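Side-chain contacts in acyl-coenzyme A oxidase (Caenorhabditis elegans, PDB 5K3J), which catalyses the FAD-dependent desaturation that begins peroxisomal beta-oxidation of ascaroside side chains, acting on the CoA ester of a five-carbon omega-ascaroside: residues N517-A520 with V521-R525; L440-A443 with R444-V447; V330-L333 with D334-T337. All blocks are in the same frame, centred on the assembly; numbering follows the deposited sequence.

Contact 1 of 3, residues N517-A520 with V521-R525; sequences NKSA and VELTR. With ATP (adenosine-5'-triphosphate), chain D.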
loop_
_atom_site.group_PDB
_atom_site.type_symbol
_atom_site.label_atom_id
_atom_site.label_comp_id
_atom_site.label_asym_id
_atom_site.label_seq_id
_atom_site.Cartn_x
_atom_site.Cartn_y
_atom_site.Cartn_z
ATOM N N ASN A 517 4.422 -14.615 -24.486
ATOM C CA ASN A 517 5.004 -13.483 -23.777
ATOM C C ASN A 517 4.499 -12.143 -24.309
ATOM O O ASN A 517 4.170 -11.244 -23.535
ATOM C CB ASN A 517 6.530 -13.545 -23.871
ATOM C CG ASN A 517 7.219 -12.512 -22.997
ATOM O OD1 ASN A 517 6.578 -11.798 -22.229
ATOM N ND2 ASN A 517 8.541 -12.439 -23.107
ATOM N N LYS A 518 4.431 -12.020 -25.630
ATOM C CA LYS A 518 4.034 -10.767 -26.264
ATOM C C LYS A 518 2.552 -10.454 -26.085
ATOM O O LYS A 518 2.130 -9.313 -26.257
ATOM C CB LYS A 518 4.383 -10.802 -27.750
ATOM C CG LYS A 518 5.862 -10.634 -28.027
ATOM C CD LYS A 518 6.128 -10.527 -29.515
ATOM C CE LYS A 518 7.512 -9.966 -29.786
ATOM N NZ LYS A 518 7.763 -9.779 -31.242
ATOM N N SER A 519 1.765 -11.464 -25.737
ATOM C CA SER A 519 0.337 -11.265 -25.523
ATOM C C SER A 519 -0.017 -11.319 -24.041
ATOM O O SER A 519 -1.191 -11.329 -23.681
ATOM C CB SER A 519 -0.468 -12.316 -26.286
ATOM O OG SER A 519 -0.148 -13.616 -25.833
ATOM N N ALA A 520 1.008 -11.340 -23.192
ATOM C CA ALA A 520 0.843 -11.635 -21.769
ATOM C C ALA A 520 -0.062 -10.649 -21.030
ATOM O O ALA A 520 -0.751 -11.030 -20.084
ATOM C CB ALA A 520 2.206 -11.696 -21.089
ATOM N N VAL A 521 -0.066 -9.389 -21.453
ATOM C CA VAL A 521 -0.877 -8.377 -20.780
ATOM C C VAL A 521 -2.360 -8.535 -21.114
ATOM O O VAL A 521 -3.206 -8.480 -20.222
ATOM C CB VAL A 521 -0.427 -6.950 -21.138
ATOM C CG1 VAL A 521 -1.299 -5.929 -20.422
ATOM C CG2 VAL A 521 1.027 -6.747 -20.758
ATOM N N GLU A 522 -2.666 -8.730 -22.394
ATOM C CA GLU A 522 -4.041 -8.958 -22.835
ATOM C C GLU A 522 -4.646 -10.165 -22.132
ATOM O O GLU A 522 -5.808 -10.144 -21.721
ATOM C CB GLU A 522 -4.099 -9.162 -24.349
ATOM C CG GLU A 522 -3.838 -7.901 -25.148
ATOM C CD GLU A 522 -4.857 -6.817 -24.864
ATOM O OE1 GLU A 522 -6.062 -7.140 -24.782
ATOM O OE2 GLU A 522 -4.454 -5.647 -24.718
ATOM N N LEU A 523 -3.839 -11.212 -21.995
ATOM C CA LEU A 523 -4.259 -12.451 -21.355
ATOM C C LEU A 523 -4.611 -12.255 -19.887
ATOM O O LEU A 523 -5.498 -12.924 -19.359
ATOM C CB LEU A 523 -3.158 -13.501 -21.490
ATOM C CG LEU A 523 -2.848 -13.961 -22.913
ATOM C CD1 LEU A 523 -1.514 -14.669 -22.947
ATOM C CD2 LEU A 523 -3.949 -14.871 -23.411
ATOM N N THR A 524 -3.908 -11.342 -19.226
ATOM C CA THR A 524 -4.194 -11.052 -17.826
ATOM C C THR A 524 -5.434 -10.175 -17.697
ATOM O O THR A 524 -6.134 -10.226 -16.687
ATOM C CB THR A 524 -3.017 -10.352 -17.123
ATOM O OG1 THR A 524 -2.695 -9.141 -17.819
ATOM C CG2 THR A 524 -1.795 -11.256 -17.090
ATOM N N ARG A 525 -5.698 -9.365 -18.716
ATOM C CA ARG A 525 -6.922 -8.576 -18.746
ATOM C C ARG A 525 -8.107 -9.520 -18.857
ATOM O O ARG A 525 -9.162 -9.292 -18.263
ATOM C CB ARG A 525 -6.918 -7.590 -19.914
ATOM C CG ARG A 525 -5.725 -6.651 -19.935
ATOM C CD ARG A 525 -5.778 -5.735 -21.146
ATOM N NE ARG A 525 -4.569 -4.925 -21.284
ATOM C CZ ARG A 525 -4.349 -3.790 -20.630
ATOM N NH1 ARG A 525 -5.253 -3.324 -19.778
ATOM N NH2 ARG A 525 -3.221 -3.121 -20.822
HETATM P PG ATP D . -7.907 -3.208 -16.882
HETATM O O1G ATP D . -8.201 -4.376 -17.792
HETATM O O2G ATP D . -7.091 -2.114 -17.529
HETATM O O3G ATP D . -9.099 -2.719 -16.092
HETATM P PB ATP D . -6.145 -2.890 -14.726
HETATM O O1B ATP D . -6.661 -3.175 -13.334
HETATM O O2B ATP D . -6.138 -1.473 -15.250
HETATM O O3B ATP D . -6.926 -3.839 -15.767
HETATM P PA ATP D . -3.703 -3.054 -16.045
HETATM O O1A ATP D . -3.347 -4.281 -16.853
HETATM O O2A ATP D . -4.334 -1.861 -16.723
HETATM O O3A ATP D . -4.661 -3.502 -14.832
HETATM O "O5'" ATP D . -2.391 -2.556 -15.261
HETATM C "C5'" ATP D . -2.480 -1.513 -14.290
HETATM C "C4'" ATP D . -1.544 -1.890 -13.155
HETATM O "O4'" ATP D . -2.228 -2.661 -12.162
HETATM C "C3'" ATP D . -0.406 -2.736 -13.700
HETATM O "O3'" ATP D . 0.845 -2.139 -13.356
HETATM C "C2'" ATP D . -0.556 -4.083 -13.025
HETATM O "O2'" ATP D . 0.707 -4.613 -12.618
HETATM C "C1'" ATP D . -1.451 -3.812 -11.825
HETATM N N9 ATP D . -2.339 -4.963 -11.524
HETATM C C8 ATP D . -3.470 -5.273 -12.181
HETATM N N7 ATP D . -4.057 -6.380 -11.663
HETATM C C5 ATP D . -3.291 -6.800 -10.641
HETATM C C6 ATP D . -3.333 -7.914 -9.665
HETATM N N6 ATP D . -4.338 -8.825 -9.674
HETATM N N1 ATP D . -2.331 -7.984 -8.761
HETATM C C2 ATP D . -1.327 -7.086 -8.740
HETATM N N3 ATP D . -1.225 -6.055 -9.595
HETATM C C4 ATP D . -2.161 -5.862 -10.553
#
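S519 and L523 illustrate how a helix start can be fixed by backbone bonds and side-chain packing together. Helix 520-543 begins just after S519, whose N-cap place is not matched by a capping bond from its hydroxyl. OG stands between the backbone N and the carbonyl carbon (chi1 61°), and the hydroxyl lies within hydrogen-bonding range of both the A515 and W516 carbonyl oxygens in the preceding helical turn, which must share its one proton.

The backbone bonds come first. L523 N reaches S519 O at 3.1 Å, almost in line with the carbonyl, while T524 N meets A520 O at 3.3 Å from well off the carbonyl plane. V521 O serves two donors, R525 N and the hydroxyl OG1 of T524, so that this threonine is fastened to its own helix.

Van der Waals contacts of methyl groups with oxygens complete the turn: L523 lays CD1 alongside S519 OG at 3.4 Å, and the CG2 methyl of T524 rests against A520 O.

Charges gather one turn later. E522 bends at chi2 and brings OE2 to 3.5 Å from R525 NE, a salt bridge, while OE1 bonds to Q494; Y591 of the second subunit bonds to both E522 OE2 and R525 NH2. The guanidinium, carried on an extended chain, presents its edge to the ATP gamma-phosphate, NH1 lying 3.1 Å from O2G in its plane, while the alpha-phosphate oxygen O1A sits over one face.

The chemistry implies that R525 is probably oriented by E522 and by Y591 of the second subunit, and its positive charge would help to offset the triphosphate.

Contact 2 of 3, residues L440-A443 with R444-V447; sequences LQLA and RYLV. With 6QA (~{S}-[2-[3-[[(2~{R})-4-[[[(2~{R},3~{S},4~{R},5~{R})-5-(6-aminopurin-9-yl)-4-oxidanyl-3-phosphonooxy-oxolan-2-yl]methoxy-oxidanyl-phosphoryl]oxy-oxidanyl-phosphoryl]oxy-3,3-dimethyl-2-oxidanyl-butanoyl]amino]propanoylamino]ethyl] 5-[(2~{R},3~{R},5~{R},6~{S})-6-methyl-3,5-bis(oxidanyl)oxan-2-yl]oxypentanethioate), chain E.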
loop_
_atom_site.group_PDB
_atom_site.type_symbol
_atom_site.label_atom_id
_atom_site.label_comp_id
_atom_site.label_asym_id
_atom_site.label_seq_id
_atom_site.Cartn_x
_atom_site.Cartn_y
_atom_site.Cartn_z
ATOM N N LEU A 440 -1.755 -15.295 -15.186
ATOM C CA LEU A 440 -1.311 -15.925 -16.421
ATOM C C LEU A 440 -1.633 -17.412 -16.443
ATOM O O LEU A 440 -1.770 -18.008 -17.508
ATOM C CB LEU A 440 0.192 -15.711 -16.617
ATOM C CG LEU A 440 0.563 -14.339 -17.178
ATOM C CD1 LEU A 440 2.071 -14.132 -17.170
ATOM C CD2 LEU A 440 0.001 -14.196 -18.584
ATOM N N GLN A 441 -1.747 -18.004 -15.260
ATOM C CA GLN A 441 -2.096 -19.416 -15.138
ATOM C C GLN A 441 -3.547 -19.655 -15.532
ATOM O O GLN A 441 -3.863 -20.641 -16.197
ATOM C CB GLN A 441 -1.846 -19.906 -13.711
ATOM C CG GLN A 441 -0.488 -20.547 -13.503
ATOM C CD GLN A 441 -0.429 -21.963 -14.037
ATOM O OE1 GLN A 441 -0.763 -22.915 -13.335
ATOM N NE2 GLN A 441 0.012 -22.110 -15.281
ATOM N N LEU A 442 -4.425 -18.750 -15.114
ATOM C CA LEU A 442 -5.837 -18.826 -15.468
ATOM C C LEU A 442 -6.038 -18.518 -16.949
ATOM O O LEU A 442 -6.950 -19.043 -17.589
ATOM C CB LEU A 442 -6.655 -17.861 -14.608
ATOM C CG LEU A 442 -8.083 -17.524 -15.045
ATOM C CD1 LEU A 442 -8.947 -18.771 -15.116
ATOM C CD2 LEU A 442 -8.685 -16.520 -14.095
ATOM N N ALA A 443 -5.169 -17.667 -17.482
ATOM C CA ALA A 443 -5.216 -17.287 -18.887
ATOM C C ALA A 443 -4.962 -18.489 -19.791
ATOM O O ALA A 443 -5.483 -18.556 -20.904
ATOM C CB ALA A 443 -4.208 -16.192 -19.168
ATOM N N ARG A 444 -4.157 -19.433 -19.310
ATOM C CA ARG A 444 -3.892 -20.660 -20.053
ATOM C C ARG A 444 -5.133 -21.542 -20.092
ATOM O O ARG A 444 -5.394 -22.225 -21.082
ATOM C CB ARG A 444 -2.718 -21.421 -19.438
ATOM C CG ARG A 444 -1.372 -20.784 -19.712
ATOM C CD ARG A 444 -0.335 -21.829 -20.070
ATOM N NE ARG A 444 0.851 -21.251 -20.694
ATOM C CZ ARG A 444 1.365 -21.673 -21.845
ATOM N NH1 ARG A 444 2.451 -21.095 -22.342
ATOM N NH2 ARG A 444 0.795 -22.679 -22.497
ATOM N N TYR A 445 -5.894 -21.521 -19.004
ATOM C CA TYR A 445 -7.136 -22.276 -18.913
ATOM C C TYR A 445 -8.227 -21.595 -19.722
ATOM O O TYR A 445 -9.226 -22.216 -20.080
ATOM C CB TYR A 445 -7.541 -22.428 -17.447
ATOM C CG TYR A 445 -8.992 -22.782 -17.170
ATOM C CD1 TYR A 445 -9.421 -24.106 -17.146
ATOM C CD2 TYR A 445 -9.922 -21.789 -16.881
ATOM C CE1 TYR A 445 -10.745 -24.426 -16.872
ATOM C CE2 TYR A 445 -11.241 -22.099 -16.607
ATOM C CZ TYR A 445 -11.649 -23.417 -16.603
ATOM O OH TYR A 445 -12.963 -23.725 -16.330
ATOM N N LEU A 446 -8.021 -20.314 -20.012
ATOM C CA LEU A 446 -8.951 -19.548 -20.830
ATOM C C LEU A 446 -8.663 -19.757 -22.313
ATOM O O LEU A 446 -9.587 -19.824 -23.125
ATOM C CB LEU A 446 -8.883 -18.060 -20.479
ATOM C CG LEU A 446 -9.464 -17.662 -19.122
ATOM C CD1 LEU A 446 -9.502 -16.145 -18.972
ATOM C CD2 LEU A 446 -10.849 -18.269 -18.925
ATOM N N VAL A 447 -7.383 -19.858 -22.663
ATOM C CA VAL A 447 -6.992 -20.173 -24.030
ATOM C C VAL A 447 -7.493 -21.555 -24.398
ATOM O O VAL A 447 -8.180 -21.723 -25.399
ATOM C CB VAL A 447 -5.465 -20.115 -24.226
ATOM C CG1 VAL A 447 -5.079 -20.718 -25.573
ATOM C CG2 VAL A 447 -4.969 -18.686 -24.109
HETATM P P26 6QA E . 5.408 -25.729 -12.871
HETATM P P29 6QA E . 4.851 -27.025 -15.538
HETATM P P50 6QA E . -0.741 -25.601 -19.531
HETATM O O01 6QA E . -2.852 -15.854 4.540
HETATM C C02 6QA E . -2.406 -17.226 4.477
HETATM C C03 6QA E . -0.878 -17.089 4.578
HETATM O O04 6QA E . -0.246 -18.239 4.248
HETATM C C05 6QA E . -0.128 -18.500 2.886
HETATM C C06 6QA E . 1.385 -18.618 2.553
HETATM C C07 6QA E . 1.530 -19.631 1.393
HETATM C C08 6QA E . 2.938 -20.222 1.431
HETATM C C09 6QA E . 3.649 -19.975 0.166
HETATM S S10 6QA E . 4.395 -21.513 -0.583
HETATM C C11 6QA E . 3.948 -21.778 -2.321
HETATM C C12 6QA E . 3.383 -20.589 -3.042
HETATM N N13 6QA E . 4.094 -20.444 -4.256
HETATM C C14 6QA E . 3.438 -20.590 -5.539
HETATM C C15 6QA E . 4.256 -20.407 -6.868
HETATM C C16 6QA E . 4.113 -21.730 -7.693
HETATM N N17 6QA E . 3.815 -21.455 -9.112
HETATM C C18 6QA E . 4.163 -22.490 -10.095
HETATM C C19 6QA E . 3.865 -22.238 -11.572
HETATM O O20 6QA E . 3.429 -20.908 -11.737
HETATM C C21 6QA E . 2.772 -23.206 -12.108
HETATM C C22 6QA E . 2.738 -22.886 -13.667
HETATM C C23 6QA E . 1.424 -22.920 -11.368
HETATM C C24 6QA E . 3.069 -24.693 -11.945
HETATM O O25 6QA E . 3.833 -25.219 -13.050
HETATM O O27 6QA E . 6.361 -24.598 -12.458
HETATM O O28 6QA E . 5.859 -26.363 -14.389
HETATM O O30 6QA E . 5.129 -28.532 -15.565
HETATM O O31 6QA E . 3.256 -26.655 -15.159
HETATM C C32 6QA E . 2.425 -26.006 -16.046
HETATM C C33 6QA E . 1.435 -27.094 -16.640
HETATM O O34 6QA E . 1.019 -27.880 -15.723
HETATM C C35 6QA E . -0.579 -27.671 -15.502
HETATM N N36 6QA E . -0.822 -27.382 -14.079
HETATM C C37 6QA E . -0.116 -26.544 -13.316
HETATM N N38 6QA E . -0.587 -26.517 -12.068
HETATM C C39 6QA E . -1.643 -27.377 -12.008
HETATM C C40 6QA E . -1.794 -27.936 -13.278
HETATM N N41 6QA E . -2.786 -28.843 -13.491
HETATM C C42 6QA E . -3.603 -29.183 -12.495
HETATM N N43 6QA E . -3.486 -28.668 -11.253
HETATM C C44 6QA E . -2.534 -27.778 -10.971
HETATM N N45 6QA E . -2.406 -27.218 -9.622
HETATM C C46 6QA E . -0.969 -26.710 -16.282
HETATM O O47 6QA E . -2.130 -27.154 -17.120
HETATM C C48 6QA E . 0.203 -26.355 -17.193
HETATM O O49 6QA E . -0.032 -26.738 -18.508
HETATM O O51 6QA E . 0.234 -25.253 -20.616
HETATM O O52 6QA E . -1.113 -24.339 -18.734
HETATM O O53 6QA E . -2.007 -26.170 -20.110
HETATM O O54 6QA E . 5.178 -26.429 -16.884
HETATM O O55 6QA E . 5.477 -26.840 -11.839
HETATM O O56 6QA E . 4.687 -23.504 -9.740
HETATM O O57 6QA E . 2.285 -20.853 -5.619
HETATM O O58 6QA E . 3.704 -18.824 -0.251
HETATM O O59 6QA E . -0.470 -16.742 5.929
HETATM C C60 6QA E . -0.939 -17.683 6.902
HETATM C C61 6QA E . -0.334 -17.184 8.194
HETATM C C62 6QA E . -2.489 -17.762 6.890
HETATM C C63 6QA E . -3.017 -18.038 5.547
HETATM O O64 6QA E . -2.920 -18.847 7.785
#
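L442 and Y445 meet one helical turn apart, and their orientations show how a single helix can serve the protein core on one flank and a ligand on another. Both side chains leave with CG anti to the backbone N (chi1 165° and 161°), which carries them to the same flank; there L442 CD1 approaches the tyrosine ring obliquely, 3.6 Å from Y445 CD2. The same methyl slants past L446, 4.2 Å from its CG. A383 of helix 379-405 adjoins both L442 and Y445, and helix 520-543 covers L442 and L446.

R444 and Q441 point to the coenzyme A part of the substrate. R444 kinks at chi2 and runs beside the ribose 3'-phosphate, NH2 approaching O51 obliquely at 3.2 Å, while W516 forms a cation-pi pair with the guanidinium. Q441 folds its amide against the geminal methyls of the pantetheine arm, CD lying 3.3 Å from C22; H382 holds its OE1.

Backbone bonding is mostly weak here, the firm exception being V447 N to A443 O at 2.9 Å. Helix 435-450 of the C-alpha1 domain thus packs into the helical core with L442, Y445 and L446 and lines the acyl-CoA pocket with Q441 and R444.

Contact 3 of 3, residues V330-L333 with D334-T337; sequences VKVL and DYQT. With FAD (flavin-adenine dinucleotide), chain G.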
loop_
_atom_site.group_PDB
_atom_site.type_symbol
_atom_site.label_atom_id
_atom_site.label_comp_id
_atom_site.label_asym_id
_atom_site.label_seq_id
_atom_site.Cartn_x
_atom_site.Cartn_y
_atom_site.Cartn_z
ATOM N N VAL A 330 -20.628 18.348 10.060
ATOM C CA VAL A 330 -21.270 17.110 9.631
ATOM C C VAL A 330 -20.337 15.908 9.769
ATOM O O VAL A 330 -19.117 16.038 9.652
ATOM C CB VAL A 330 -21.758 17.216 8.158
ATOM C CG1 VAL A 330 -20.580 17.261 7.188
ATOM C CG2 VAL A 330 -22.691 16.068 7.808
ATOM N N LYS A 331 -20.917 14.743 10.037
ATOM C CA LYS A 331 -20.173 13.489 9.997
ATOM C C LYS A 331 -19.606 13.272 8.592
ATOM O O LYS A 331 -20.311 13.449 7.598
ATOM C CB LYS A 331 -21.068 12.315 10.397
ATOM C CG LYS A 331 -21.626 12.391 11.819
ATOM C CD LYS A 331 -22.479 11.169 12.135
ATOM C CE LYS A 331 -23.035 11.209 13.547
ATOM N NZ LYS A 331 -23.761 9.951 13.870
ATOM N N VAL A 332 -18.333 12.889 8.512
ATOM C CA VAL A 332 -17.653 12.764 7.224
ATOM C C VAL A 332 -18.214 11.617 6.395
ATOM O O VAL A 332 -18.028 11.574 5.181
ATOM C CB VAL A 332 -16.136 12.561 7.402
ATOM C CG1 VAL A 332 -15.483 13.844 7.894
ATOM C CG2 VAL A 332 -15.862 11.404 8.349
ATOM N N LEU A 333 -18.912 10.697 7.052
ATOM C CA LEU A 333 -19.548 9.588 6.355
ATOM C C LEU A 333 -20.694 10.080 5.471
ATOM O O LEU A 333 -21.142 9.371 4.576
ATOM C CB LEU A 333 -20.055 8.544 7.359
ATOM C CG LEU A 333 -20.689 7.260 6.810
ATOM C CD1 LEU A 333 -19.752 6.562 5.831
ATOM C CD2 LEU A 333 -21.087 6.328 7.947
ATOM N N ASP A 334 -21.160 11.300 5.713
ATOM C CA ASP A 334 -22.267 11.851 4.937
ATOM C C ASP A 334 -21.820 12.307 3.551
ATOM O O ASP A 334 -22.615 12.330 2.609
ATOM C CB ASP A 334 -22.923 13.013 5.685
ATOM C CG ASP A 334 -23.834 12.544 6.803
ATOM O OD1 ASP A 334 -24.178 11.344 6.818
ATOM O OD2 ASP A 334 -24.216 13.370 7.657
ATOM N N TYR A 335 -20.546 12.664 3.435
ATOM C CA TYR A 335 -19.982 13.099 2.161
ATOM C C TYR A 335 -20.035 11.980 1.128
ATOM O O TYR A 335 -19.930 10.803 1.468
ATOM C CB TYR A 335 -18.539 13.576 2.338
ATOM C CG TYR A 335 -18.404 14.878 3.097
ATOM C CD1 TYR A 335 -19.036 16.031 2.651
ATOM C CD2 TYR A 335 -17.632 14.958 4.247
ATOM C CE1 TYR A 335 -18.913 17.225 3.335
ATOM C CE2 TYR A 335 -17.502 16.149 4.939
ATOM C CZ TYR A 335 -18.145 17.280 4.477
ATOM O OH TYR A 335 -18.025 18.472 5.153
ATOM N N GLN A 336 -20.189 12.350 -0.137
ATOM C CA GLN A 336 -20.352 11.369 -1.201
ATOM C C GLN A 336 -19.053 10.622 -1.493
ATOM O O GLN A 336 -19.046 9.397 -1.621
ATOM C CB GLN A 336 -20.855 12.044 -2.470
ATOM C CG GLN A 336 -21.183 11.075 -3.582
ATOM C CD GLN A 336 -21.764 11.771 -4.791
ATOM O OE1 GLN A 336 -21.036 12.338 -5.605
ATOM N NE2 GLN A 336 -23.085 11.735 -4.914
ATOM N N THR A 337 -17.960 11.371 -1.603
ATOM C CA THR A 337 -16.640 10.791 -1.828
ATOM C C THR A 337 -16.292 9.749 -0.769
ATOM O O THR A 337 -15.675 8.726 -1.067
ATOM C CB THR A 337 -15.544 11.876 -1.832
ATOM O OG1 THR A 337 -15.596 12.611 -0.603
ATOM C CG2 THR A 337 -15.734 12.832 -2.996
HETATM P PA FAD G . -10.189 14.814 7.576
HETATM O O1A FAD G . -10.354 16.301 7.256
HETATM O O2A FAD G . -10.806 14.507 8.908
HETATM O O5B FAD G . -10.915 13.934 6.432
HETATM C C5B FAD G . -11.067 12.521 6.649
HETATM C C4B FAD G . -12.090 11.976 5.608
HETATM O O4B FAD G . -13.120 12.772 5.551
HETATM C C3B FAD G . -11.470 11.985 4.206
HETATM O O3B FAD G . -11.872 10.908 3.521
HETATM C C2B FAD G . -12.034 13.275 3.544
HETATM O O2B FAD G . -12.162 13.080 2.063
HETATM C C1B FAD G . -13.196 13.403 4.073
HETATM N N9A FAD G . -13.565 14.782 4.158
HETATM C C8A FAD G . -13.314 15.621 5.179
HETATM N N7A FAD G . -13.837 16.832 4.859
HETATM C C5A FAD G . -14.416 16.731 3.628
HETATM C C6A FAD G . -15.087 17.657 2.838
HETATM N N6A FAD G . -15.432 19.031 2.976
HETATM N N1A FAD G . -15.566 17.295 1.648
HETATM C C2A FAD G . -15.401 16.016 1.205
HETATM N N3A FAD G . -14.745 15.108 1.977
HETATM C C4A FAD G . -14.254 15.475 3.192
HETATM N N1 FAD G . -0.336 18.877 10.469
HETATM C C2 FAD G . 0.409 20.046 10.927
HETATM O O2 FAD G . -0.186 21.045 11.272
HETATM N N3 FAD G . 1.873 20.015 10.970
HETATM C C4 FAD G . 2.568 18.853 10.568
HETATM O O4 FAD G . 3.815 18.828 10.605
HETATM C C4X FAD G . 1.811 17.659 10.101
HETATM N N5 FAD G . 2.516 16.468 9.689
HETATM C C5X FAD G . 1.771 15.299 9.232
HETATM C C6 FAD G . 2.460 14.141 8.832
HETATM C C7 FAD G . 1.743 13.012 8.390
HETATM C C7M FAD G . 2.703 11.880 8.010
HETATM C C8 FAD G . 0.346 13.039 8.349
HETATM C C8M FAD G . -0.515 11.875 7.889
HETATM C C9 FAD G . -0.353 14.197 8.748
HETATM C C9A FAD G . 0.358 15.327 9.190
HETATM N N10 FAD G . -0.366 16.544 9.607
HETATM C C10 FAD G . 0.365 17.692 10.060
HETATM C "C1'" FAD G . -1.844 16.587 9.577
HETATM C "C2'" FAD G . -2.357 16.725 8.146
HETATM O "O2'" FAD G . -1.947 17.941 7.625
HETATM C "C3'" FAD G . -3.858 16.675 8.182
HETATM O "O3'" FAD G . -4.265 15.473 8.785
HETATM C "C4'" FAD G . -4.414 16.747 6.784
HETATM O "O4'" FAD G . -4.087 17.994 6.216
HETATM C "C5'" FAD G . -5.918 16.592 6.849
HETATM O "O5'" FAD G . -6.221 15.410 7.577
HETATM P P FAD G . -7.578 15.320 8.418
HETATM O O1P FAD G . -7.290 14.654 9.768
HETATM O O2P FAD G . -8.139 16.686 8.647
HETATM O O3P FAD G . -8.632 14.464 7.616
#
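V330 and D334 touch across two overlapping beta turns, K331-D334 and V332-Y335, that lead the chain into helix 336-340, an example of a turn shaping a cofactor platform. The successive turns are closed by D334 N to K331 O and Y335 N to V332 O, each donor standing above the plane of the carbonyl that it reaches.

D334 comes first. Its CB packs against K331 O, and V330 crosses the carboxylate at a slant with its CG2 methyl. That carboxylate is not left to the valine: OD1 forms a salt bridge with R598, while K331 NZ makes salt bridges with E16 and E17 and a hydrogen bond to the backbone O of E13.

Y335 follows, at the N-cap position. CG lies anti to the carbonyl carbon (chi1 -70°), which swings the ring onto the FAD adenine. The two planes are nearly parallel, with N1A over the middle of the phenol ring, 3.6 Å above it. CE2 comes 3.4 Å from C5A, so the six-membered part of the purine is covered broadly. On the protein side, V330 CG1 approaches the phenol obliquely, 3.6 Å from CZ, and V332 CB lies 4.2 Å from CD2. The hydroxyl is tied to Q320 O, which would hold the far end of the ring in place; rotation is more probably limited by the two valines and the adenine. V332 also reaches the ribose, its CG1 3.5 Å from O4B.

Q336 opens the helix and turns from the cofactor to the second subunit: its amide bonds to K518 O and V521 N there, and its backbone N to N517 OD1. The FAD is itself shared, for Y147, T150, S156 and G189 of that subunit bind it as well.

T337 closes the segment beside the same adenine, with OG1 3.7 Å from N3A.

Contacts 1 and 2 adjoin, their centres 10 Å apart: A443 CB lies 3.5 Å from L523 O, and L440 CD2 lies 3.6 Å from A520 O. The two adjoining helices each serve a different ligand, the substrate's coenzyme A portion at contact 2 and ATP at contact 1, with FAD near both. Contact 3 belongs to another part of the same chain, its centre about 40 Å from that of contact 1 and about 42 Å from that of contact 2. The dimer brings contact 3 of one subunit to contact 1 of the other, because the 334-337 segment of the second subunit docks on the 517-521 region, linking the ATP-binding helix to an adenine-binding turn across the interface.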